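Local coordinates for tylactone synthase starter module and modules 1 & 2 (Streptomyces fradiae, PDB 2Z5L), which serves as the first ketoreductase of the tylosin polyketide synthase, probably reducing a beta-ketoacyl intermediate stereoselectively with NADPH as hydride donor, at residues I345-A349 against A439-E444. Sequence-based numbering, arbitrary orientation.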
loop_
_atom_site.group_PDB
_atom_site.type_symbol
_atom_site.label_atom_id
_atom_site.label_comp_id
_atom_site.label_asym_id
_atom_site.label_seq_id
_atom_site.Cartn_x
_atom_site.Cartn_y
_atom_site.Cartn_z
ATOM N N ILE A 345 11.158 -3.596 6.909
ATOM C CA ILE A 345 11.128 -4.288 8.190
ATOM C C ILE A 345 9.824 -5.014 8.461
ATOM O O ILE A 345 8.765 -4.621 7.970
ATOM C CB ILE A 345 11.337 -3.315 9.336
ATOM C CG1 ILE A 345 10.130 -2.396 9.441
ATOM C CG2 ILE A 345 12.592 -2.488 9.101
ATOM C CD1 ILE A 345 10.140 -1.552 10.675
ATOM N N LEU A 346 9.905 -6.066 9.266
ATOM C CA LEU A 346 8.721 -6.839 9.611
ATOM C C LEU A 346 7.816 -6.006 10.509
ATOM O O LEU A 346 8.261 -5.413 11.501
ATOM C CB LEU A 346 9.115 -8.144 10.321
ATOM C CG LEU A 346 8.371 -9.424 9.906
ATOM C CD1 LEU A 346 8.959 -10.614 10.649
ATOM C CD2 LEU A 346 6.876 -9.295 10.207
ATOM N N ASP A 347 6.543 -5.957 10.127
ATOM C CA ASP A 347 5.529 -5.218 10.873
ATOM C C ASP A 347 4.342 -6.076 11.272
ATOM O O ASP A 347 3.751 -6.764 10.444
ATOM C CB ASP A 347 4.965 -4.036 10.077
ATOM C CG ASP A 347 3.809 -3.359 10.803
ATOM O OD1 ASP A 347 3.985 -3.049 12.005
ATOM O OD2 ASP A 347 2.729 -3.135 10.189
ATOM N N ASP A 348 3.996 -6.024 12.551
ATOM C CA ASP A 348 2.840 -6.750 13.045
ATOM C C ASP A 348 2.326 -6.126 14.339
ATOM O O ASP A 348 2.671 -6.540 15.447
ATOM C CB ASP A 348 3.132 -8.268 13.187
ATOM C CG ASP A 348 4.277 -8.590 14.150
ATOM O OD1 ASP A 348 5.382 -7.994 14.006
ATOM O OD2 ASP A 348 4.071 -9.473 15.023
ATOM N N ALA A 349 1.509 -5.091 14.162
ATOM C CA ALA A 349 0.898 -4.369 15.265
ATOM C C ALA A 349 -0.516 -3.934 14.874
ATOM O O ALA A 349 -0.700 -3.220 13.886
ATOM C CB ALA A 349 1.742 -3.146 15.624
ATOM N N ALA A 439 11.466 -14.498 7.590
ATOM C CA ALA A 439 10.845 -14.391 8.913
ATOM C C ALA A 439 9.355 -14.031 8.817
ATOM O O ALA A 439 8.971 -13.092 8.119
ATOM C CB ALA A 439 11.577 -13.350 9.745
ATOM N N ALA A 440 8.513 -14.782 9.516
ATOM C CA ALA A 440 7.080 -14.516 9.485
ATOM C C ALA A 440 6.546 -14.192 10.871
ATOM O O ALA A 440 6.978 -14.780 11.864
ATOM C CB ALA A 440 6.337 -15.713 8.911
ATOM N N GLY A 441 5.603 -13.255 10.932
ATOM C CA GLY A 441 5.025 -12.863 12.201
ATOM C C GLY A 441 3.526 -13.034 12.184
ATOM O O GLY A 441 2.987 -13.787 11.365
ATOM N N ALA A 442 2.846 -12.326 13.080
ATOM C CA ALA A 442 1.396 -12.416 13.155
ATOM C C ALA A 442 0.757 -12.138 11.793
ATOM O O ALA A 442 -0.203 -12.806 11.404
ATOM C CB ALA A 442 0.845 -11.433 14.220
ATOM N N GLY A 443 1.284 -11.158 11.065
ATOM C CA GLY A 443 0.728 -10.830 9.760
ATOM C C GLY A 443 0.794 -11.946 8.721
ATOM O O GLY A 443 -0.201 -12.238 8.047
ATOM N N GLU A 444 1.959 -12.563 8.568
ATOM C CA GLU A 444 2.110 -13.644 7.607
ATOM C C GLU A 444 1.230 -14.808 8.073
ATOM O O GLU A 444 0.606 -15.492 7.262
ATOM C CB GLU A 444 3.578 -14.082 7.523
ATOM C CG GLU A 444 4.542 -13.007 6.969
ATOM C CD GLU A 444 4.488 -11.710 7.757
ATOM O OE1 GLU A 444 4.664 -11.735 9.003
ATOM O OE2 GLU A 444 4.271 -10.656 7.130
#
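L346, D347 and D348 spell the LDD motif of B-type polyketide synthase ketoreductases, and here the motif's leucine and second aspartate meet the start of helix 442-450, which probably corresponds to the lid helix that borders the active-site groove in this family. L346 reaches across with both methyls. L346 CD1 lies 3.9 Å from A439 CB, an apolar touch at the surface, and packs against the carbonyl oxygen of the same residue, A439 O, at 3.5 Å. The other branch goes to the helix start: L346 CD2 is 3.5 Å from E444 OE1, the leucine and glutamate side chains crossing at a slant. That carboxylate oxygen is already engaged, because E444 OE1 accepts the N-H of G441 N through its anti lone pair (2.6 Å, 163°). G441 is the N-cap, so this is the side-chain-to-backbone half of a capping box; glycine has no side chain to return the bond. E444 folds back to G441 through a bend at chi2 (56°). D348 lies over the first turn, with D348 CB 4.0 Å from G443 N. Its CG sits between the backbone N and carbonyl carbon (chi1 60°), which brings D348 OD2 into van der Waals touch with A442 CB at 3.9 Å. At 3.7 Å, D348 OD2 is too far from A442 N for a hydrogen bond, though the helix's N-terminal end may still favour the negative charge. D347 starts its side chain away from the helix and packs on V362 of helix 356-376, where I345 also rests. Q401, just ahead of helix 402-419, ties the two segments together, its NE2 donating to both D347 O and E444 OE2, while N398 ND2 bonds G443 O. The contact thus joins the loop between strand 338-341 and helix 356-376 to the start of helix 442-450.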